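Local coordinates for protein carbohydrate kinase, FGGY (Novosphingobium aromaticivorans, PDB 3H6E) that probably acts as a carbohydrate kinase of the FGGY family, transferring phosphate to a sugar or related substrate, at residues Leu238-Glu246 with Gly428-Pro439; Ile247-Leu255 with Ile262-Pro270. All coordinates share one frame; numbering follows the deposited sequence.

Contact 1 of 2, residues Leu238-Glu246 with Gly428-Pro439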
# COMPACT_ATOMS: atom_id res chain seq x y z
N LEU A 238 3.35 -0.29 -7.48
CA LEU A 238 2.58 0.03 -8.68
C LEU A 238 3.51 0.38 -9.83
O LEU A 238 3.35 -0.12 -10.95
CB LEU A 238 1.60 1.17 -8.41
CG LEU A 238 0.44 0.80 -7.49
CD1 LEU A 238 -0.56 1.95 -7.41
CD2 LEU A 238 -0.24 -0.48 -7.96
N LEU A 239 4.49 1.24 -9.55
CA LEU A 239 5.56 1.51 -10.50
C LEU A 239 6.14 0.22 -11.03
O LEU A 239 6.24 0.01 -12.24
CB LEU A 239 6.68 2.32 -9.84
CG LEU A 239 6.56 3.84 -9.93
CD1 LEU A 239 7.78 4.49 -9.28
CD2 LEU A 239 6.43 4.26 -11.38
N ALA A 240 6.53 -0.66 -10.11
CA ALA A 240 7.07 -1.96 -10.48
C ALA A 240 6.14 -2.71 -11.43
O ALA A 240 6.51 -3.05 -12.55
CB ALA A 240 7.34 -2.79 -9.24
N ALA A 241 4.91 -2.96 -10.97
CA ALA A 241 3.92 -3.66 -11.77
C ALA A 241 3.80 -3.07 -13.17
O ALA A 241 3.68 -3.80 -14.15
CB ALA A 241 2.57 -3.64 -11.07
N ARG A 242 3.86 -1.74 -13.26
CA ARG A 242 3.75 -1.07 -14.55
C ARG A 242 5.00 -1.27 -15.41
O ARG A 242 5.02 -0.89 -16.58
CB ARG A 242 3.45 0.42 -14.37
CG ARG A 242 2.09 0.70 -13.73
CD ARG A 242 1.61 2.11 -14.03
NE ARG A 242 2.43 3.12 -13.37
CZ ARG A 242 2.14 3.67 -12.20
NH1 ARG A 242 1.05 3.30 -11.54
NH2 ARG A 242 2.93 4.60 -11.68
N GLY A 243 6.03 -1.85 -14.82
CA GLY A 243 7.24 -2.20 -15.54
C GLY A 243 7.04 -3.41 -16.43
O GLY A 243 7.65 -3.52 -17.49
N PHE A 244 6.18 -4.33 -15.99
CA PHE A 244 5.85 -5.51 -16.78
C PHE A 244 5.25 -5.10 -18.12
O PHE A 244 4.49 -4.14 -18.20
CB PHE A 244 4.90 -6.43 -16.02
CG PHE A 244 5.49 -7.06 -14.79
CD1 PHE A 244 6.56 -7.94 -14.89
CD2 PHE A 244 4.98 -6.77 -13.53
CE1 PHE A 244 7.11 -8.52 -13.76
CE2 PHE A 244 5.53 -7.35 -12.40
CZ PHE A 244 6.59 -8.22 -12.51
N ALA A 245 5.59 -5.85 -19.17
CA ALA A 245 5.16 -5.51 -20.52
C ALA A 245 3.65 -5.58 -20.70
O ALA A 245 3.09 -4.86 -21.53
CB ALA A 245 5.85 -6.41 -21.54
N GLU A 246 2.98 -6.43 -19.92
CA GLU A 246 1.53 -6.59 -20.01
C GLU A 246 0.77 -5.50 -19.26
O GLU A 246 -0.39 -5.23 -19.55
CB GLU A 246 1.08 -7.96 -19.50
CG GLU A 246 1.52 -9.14 -20.35
CD GLU A 246 2.91 -9.62 -20.00
OE1 GLU A 246 3.34 -9.39 -18.85
OE2 GLU A 246 3.57 -10.22 -20.87
N GLY A 428 10.54 -0.73 -7.58
CA GLY A 428 9.68 0.25 -8.24
C GLY A 428 10.31 1.60 -8.47
O GLY A 428 10.21 2.16 -9.56
N ALA A 429 10.96 2.14 -7.45
CA ALA A 429 11.53 3.48 -7.51
C ALA A 429 12.50 3.69 -8.68
O ALA A 429 12.58 4.78 -9.24
CB ALA A 429 12.20 3.83 -6.20
N LEU A 430 13.24 2.65 -9.04
CA LEU A 430 14.15 2.74 -10.18
C LEU A 430 13.44 3.25 -11.43
O LEU A 430 14.00 4.03 -12.20
CB LEU A 430 14.77 1.37 -10.48
CG LEU A 430 16.09 1.03 -9.77
CD1 LEU A 430 16.00 1.26 -8.27
CD2 LEU A 430 16.48 -0.41 -10.08
N ARG A 431 12.20 2.82 -11.61
CA ARG A 431 11.42 3.19 -12.79
C ARG A 431 11.08 4.68 -12.80
O ARG A 431 10.53 5.20 -13.77
CB ARG A 431 10.14 2.35 -12.87
CG ARG A 431 10.41 0.86 -12.96
CD ARG A 431 9.36 0.16 -13.80
NE ARG A 431 9.09 0.91 -15.02
CZ ARG A 431 8.03 1.71 -15.19
NH1 ARG A 431 7.15 1.85 -14.22
NH2 ARG A 431 7.86 2.36 -16.33
N LEU A 432 11.43 5.36 -11.71
CA LEU A 432 11.24 6.80 -11.61
C LEU A 432 12.38 7.50 -12.35
O LEU A 432 12.23 8.62 -12.86
CB LEU A 432 11.21 7.20 -10.14
CG LEU A 432 10.08 8.10 -9.65
CD1 LEU A 432 8.81 7.88 -10.46
CD2 LEU A 432 9.83 7.85 -8.16
N ILE A 433 13.53 6.82 -12.41
CA ILE A 433 14.69 7.31 -13.14
C ILE A 433 14.64 6.82 -14.58
O ILE A 433 14.58 7.61 -15.52
CB ILE A 433 16.00 6.80 -12.52
CG1 ILE A 433 16.02 7.07 -11.01
CG2 ILE A 433 17.20 7.43 -13.22
CD1 ILE A 433 17.18 6.41 -10.30
N ASP A 434 14.66 5.50 -14.73
CA ASP A 434 14.59 4.86 -16.04
C ASP A 434 13.30 4.07 -16.20
O ASP A 434 13.23 2.89 -15.84
CB ASP A 434 15.81 3.96 -16.26
CG ASP A 434 15.78 3.24 -17.59
OD1 ASP A 434 14.86 3.50 -18.40
OD2 ASP A 434 16.69 2.41 -17.84
N PRO A 435 12.25 4.71 -16.75
CA PRO A 435 10.96 4.06 -17.00
C PRO A 435 11.08 2.82 -17.90
O PRO A 435 10.26 1.91 -17.78
CB PRO A 435 10.15 5.15 -17.70
CG PRO A 435 10.75 6.43 -17.22
CD PRO A 435 12.22 6.14 -17.08
N GLY A 436 12.08 2.79 -18.77
CA GLY A 436 12.28 1.66 -19.66
C GLY A 436 12.68 0.39 -18.93
O GLY A 436 12.63 -0.71 -19.48
N LEU A 437 13.07 0.56 -17.67
CA LEU A 437 13.55 -0.55 -16.85
C LEU A 437 12.41 -1.45 -16.37
O LEU A 437 11.35 -0.96 -15.98
CB LEU A 437 14.32 0.01 -15.65
CG LEU A 437 15.48 -0.80 -15.07
CD1 LEU A 437 16.35 -1.39 -16.17
CD2 LEU A 437 16.30 0.08 -14.13
N ARG A 438 12.64 -2.76 -16.39
CA ARG A 438 11.59 -3.72 -16.04
C ARG A 438 11.97 -4.58 -14.83
O ARG A 438 13.14 -4.71 -14.49
CB ARG A 438 11.27 -4.61 -17.24
CG ARG A 438 10.90 -3.85 -18.49
CD ARG A 438 10.16 -4.72 -19.48
NE ARG A 438 9.86 -4.00 -20.71
CZ ARG A 438 8.67 -3.49 -21.02
NH1 ARG A 438 7.65 -3.62 -20.18
NH2 ARG A 438 8.51 -2.85 -22.17
N PRO A 439 10.96 -5.16 -14.17
CA PRO A 439 11.17 -6.02 -13.00
C PRO A 439 11.87 -7.32 -13.36
O PRO A 439 12.23 -7.53 -14.53
CB PRO A 439 9.74 -6.33 -12.52
CG PRO A 439 8.87 -5.32 -13.19
CD PRO A 439 9.53 -5.01 -14.49
O HOH W 1 4.81 3.91 -15.63
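Bends at chi2 (-147°) and chi3 (45°) fold the Arg431 chain back so that its guanidinium passes beside Gly243 and meets the carbonyl of Leu239, while the straight run of Arg438 from CG to NE lays its end along Gly243 and Ala245. Arg431 NH1 donates to Leu239 O at 2.9 Å, an oxygen lying somewhat out of the guanidinium plane. Arg431 is also held from its own segment: its NE and NH2 grip Pro435 O side-on, with Arg431 NH2 to Pro435 O 2.8 Å and the oxygen in the guanidinium plane. This fixes the rotation of the guanidinium, and Gly243 CA packs over one of its faces; Arg431 CD is 3.6 Å from Gly243 CA. A beta carbon at Gly243 would run into Arg431 CD and Pro439 CD. Helix 233-241 leaves strand 226-232 of one actin-like sheet and leads, through the turn from Ala241 to Phe244, toward strand 252-256 of the other, so the segment is a connection between the two halves of the FGGY fold, and residues 428-439 pack along it. Arg438 NH1 bonds to Gly243 O at 2.7 Å, with Ala245 CB over the guanidinium face. Next to it, Pro439 CG sits over the face of Phe244 in a CH-pi contact, 3.7 Å from the ring centroid and 11° off the normal. The same Pro439 CG lies 3.3 Å from Ala240 O. At the other end, Leu239 CD1 meets Leu432 CD1 at 3.7 Å, the two side chains crossing at about a right angle, and both also touch Leu231 of strand 226-232.

Contact 2 of 2, residues Ile247-Leu255 with Ile262-Pro270; sequences IADNEATVL and IAMRLPATP
Glu251 and Leu266 bury the most surface here, one through a salt bridge at the end of the hairpin and the other within its ladder. A bend at chi2 (-81°) turns the Glu251 carboxylate onto Arg265, whose side chain reaches it fully extended, with CG trans to the backbone N. Arg265 NE donates to Glu251 OE2 at 2.6 Å from the syn side; NH2 adds a weak bond to the same oxygen. The carboxylate and guanidinium planes stand 87° apart, so this is not a flat two-oxygen pairing. Glu251 OE1 is engaged by Thr388 OG1 and Arg265 NH1 by Ile385 O. Replacing Arg265 with a leucine would probably leave the Glu251 carboxylate without its charged mate and Ile385 O without this donor. Ala268 CB packs against Glu251 CG at 3.5 Å. Leu266 N gives a near-linear bond of 2.7 Å to Ala252 O, with Leu266 CB at 3.4 Å from that oxygen; the return bond, Ala252 N to Leu266 O, is long and weak. Val254 and Met264 exchange both backbone bonds, Val254 N to Met264 O being 2.9 Å. This antiparallel beta hairpin lies inside a mixed sheet: strand 390-394 flanks 252-256, strand 292-298 flanks 261-266, and helix 233-241 covers the face bearing Val254, Met264 and Leu266, with Leu238 touching all three.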
# COMPACT_ATOMS: atom_id res chain seq x y z
N ILE A 247 1.43 -4.89 -18.28
CA ILE A 247 0.78 -3.88 -17.46
C ILE A 247 1.03 -2.50 -18.05
O ILE A 247 0.14 -1.90 -18.65
CB ILE A 247 1.29 -3.93 -16.02
CG1 ILE A 247 1.30 -5.38 -15.51
CG2 ILE A 247 0.43 -3.05 -15.12
CD1 ILE A 247 -0.04 -6.08 -15.63
N ALA A 248 2.25 -2.01 -17.86
CA ALA A 248 2.67 -0.75 -18.45
C ALA A 248 1.62 0.34 -18.30
O ALA A 248 1.34 0.80 -17.19
CB ALA A 248 3.03 -0.94 -19.92
N ASP A 249 1.03 0.73 -19.42
CA ASP A 249 0.12 1.86 -19.44
C ASP A 249 -1.33 1.41 -19.61
O ASP A 249 -2.24 2.24 -19.62
CB ASP A 249 0.50 2.78 -20.59
CG ASP A 249 0.57 4.22 -20.17
OD1 ASP A 249 0.45 4.49 -18.96
OD2 ASP A 249 0.76 5.09 -21.06
N ASN A 250 -1.53 0.11 -19.73
CA ASN A 250 -2.86 -0.45 -19.98
C ASN A 250 -3.79 -0.37 -18.78
O ASN A 250 -3.36 -0.16 -17.64
CB ASN A 250 -2.74 -1.91 -20.44
CG ASN A 250 -1.82 -2.07 -21.64
OD1 ASN A 250 -1.90 -1.32 -22.61
ND2 ASN A 250 -0.94 -3.07 -21.57
N GLU A 251 -5.08 -0.55 -19.04
CA GLU A 251 -6.05 -0.65 -17.97
C GLU A 251 -5.71 -1.91 -17.18
O GLU A 251 -5.74 -3.02 -17.72
CB GLU A 251 -7.46 -0.74 -18.54
CG GLU A 251 -8.49 0.02 -17.72
CD GLU A 251 -8.96 -0.77 -16.53
OE1 GLU A 251 -9.29 -1.96 -16.73
OE2 GLU A 251 -8.99 -0.23 -15.42
N ALA A 252 -5.36 -1.74 -15.91
CA ALA A 252 -4.90 -2.86 -15.10
C ALA A 252 -5.17 -2.63 -13.63
O ALA A 252 -5.31 -1.49 -13.19
CB ALA A 252 -3.42 -3.10 -15.33
N THR A 253 -5.23 -3.72 -12.88
CA THR A 253 -5.43 -3.66 -11.44
C THR A 253 -4.41 -4.55 -10.74
O THR A 253 -4.23 -5.70 -11.12
CB THR A 253 -6.84 -4.14 -11.05
OG1 THR A 253 -7.82 -3.20 -11.50
CG2 THR A 253 -6.95 -4.30 -9.54
N VAL A 254 -3.73 -4.00 -9.74
CA VAL A 254 -2.85 -4.81 -8.91
C VAL A 254 -3.57 -5.21 -7.63
O VAL A 254 -4.10 -4.37 -6.91
CB VAL A 254 -1.53 -4.09 -8.57
CG1 VAL A 254 -0.68 -4.95 -7.65
CG2 VAL A 254 -0.76 -3.73 -9.84
N LEU A 255 -3.60 -6.51 -7.36
CA LEU A 255 -4.25 -7.01 -6.16
C LEU A 255 -3.20 -7.56 -5.21
O LEU A 255 -2.67 -8.65 -5.43
CB LEU A 255 -5.25 -8.11 -6.50
CG LEU A 255 -5.93 -8.74 -5.28
CD1 LEU A 255 -7.07 -7.86 -4.81
CD2 LEU A 255 -6.44 -10.13 -5.59
N ILE A 262 -5.80 -6.12 -1.00
CA ILE A 262 -6.10 -4.78 -1.49
C ILE A 262 -6.06 -4.70 -3.01
O ILE A 262 -5.04 -5.00 -3.63
CB ILE A 262 -5.13 -3.73 -0.92
CG1 ILE A 262 -5.13 -3.78 0.61
CG2 ILE A 262 -5.51 -2.33 -1.41
CD1 ILE A 262 -4.15 -2.82 1.25
N ALA A 263 -7.18 -4.29 -3.60
CA ALA A 263 -7.26 -4.08 -5.04
C ALA A 263 -7.03 -2.61 -5.37
O ALA A 263 -7.80 -1.75 -4.95
CB ALA A 263 -8.61 -4.54 -5.56
N MSE A 264 -5.96 -2.34 -6.11
CA MSE A 264 -5.66 -0.99 -6.56
C MSE A 264 -5.71 -0.93 -8.07
O MSE A 264 -4.86 -1.51 -8.75
CB MSE A 264 -4.30 -0.55 -6.04
CG MSE A 264 -4.16 -0.64 -4.53
SE MSE A 264 -2.36 -0.23 -3.92
CE MSE A 264 -2.32 1.67 -4.36
N ARG A 265 -6.70 -0.23 -8.60
CA ARG A 265 -6.90 -0.17 -10.04
C ARG A 265 -6.22 1.03 -10.69
O ARG A 265 -6.22 2.13 -10.13
CB ARG A 265 -8.39 -0.16 -10.38
CG ARG A 265 -8.69 0.18 -11.82
CD ARG A 265 -10.18 0.29 -12.07
NE ARG A 265 -10.44 0.72 -13.44
CZ ARG A 265 -11.63 1.09 -13.90
NH1 ARG A 265 -12.69 1.09 -13.11
NH2 ARG A 265 -11.76 1.47 -15.16
N LEU A 266 -5.64 0.81 -11.86
CA LEU A 266 -5.05 1.89 -12.65
C LEU A 266 -5.91 2.12 -13.88
O LEU A 266 -5.66 1.54 -14.94
CB LEU A 266 -3.63 1.51 -13.07
CG LEU A 266 -2.72 1.02 -11.94
CD1 LEU A 266 -1.48 0.32 -12.47
CD2 LEU A 266 -2.35 2.18 -11.03
N PRO A 267 -6.95 2.95 -13.73
CA PRO A 267 -7.93 3.14 -14.81
C PRO A 267 -7.31 3.72 -16.08
O PRO A 267 -6.43 4.57 -16.01
CB PRO A 267 -8.94 4.13 -14.20
CG PRO A 267 -8.71 4.06 -12.71
CD PRO A 267 -7.25 3.79 -12.56
N ALA A 268 -7.78 3.25 -17.23
CA ALA A 268 -7.34 3.79 -18.51
C ALA A 268 -8.32 4.87 -18.95
O ALA A 268 -8.04 5.66 -19.86
CB ALA A 268 -7.25 2.69 -19.55
N THR A 269 -9.48 4.88 -18.30
CA THR A 269 -10.49 5.91 -18.53
C THR A 269 -10.75 6.68 -17.23
O THR A 269 -10.41 6.22 -16.15
CB THR A 269 -11.81 5.29 -19.01
OG1 THR A 269 -12.26 4.31 -18.07
CG2 THR A 269 -11.62 4.63 -20.37
N PRO A 270 -11.35 7.87 -17.35
CA PRO A 270 -11.75 8.61 -16.14
C PRO A 270 -12.86 7.86 -15.42
O PRO A 270 -13.80 7.39 -16.08
CB PRO A 270 -12.28 9.93 -16.70
CG PRO A 270 -11.71 10.04 -18.08
CD PRO A 270 -11.61 8.63 -18.58

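Segment 238-246 of contact 1 runs directly into 247-255 of contact 2, whereas its partner 428-439 comes much later, so contact 2 falls in sequence between the two halves of contact 1; the centres are about 14 Å apart. Helix 233-241 also packs on the hairpin of contact 2: Leu238 CD1 approaches Met264 CE at 3.5 Å, and Ala241 CB approaches Val254 CG2 at 3.6 Å. A hydrogen bond from Asn250 ND2 to Glu246 O spans the turn where 238-246 passes into 247-255. Thus one side of the helix end faces residues 428-439, and another faces the second sheet. In FGGY kinases the active site generally lies in the cleft between the two actin-like domains; no ligand here places either contact relative to it.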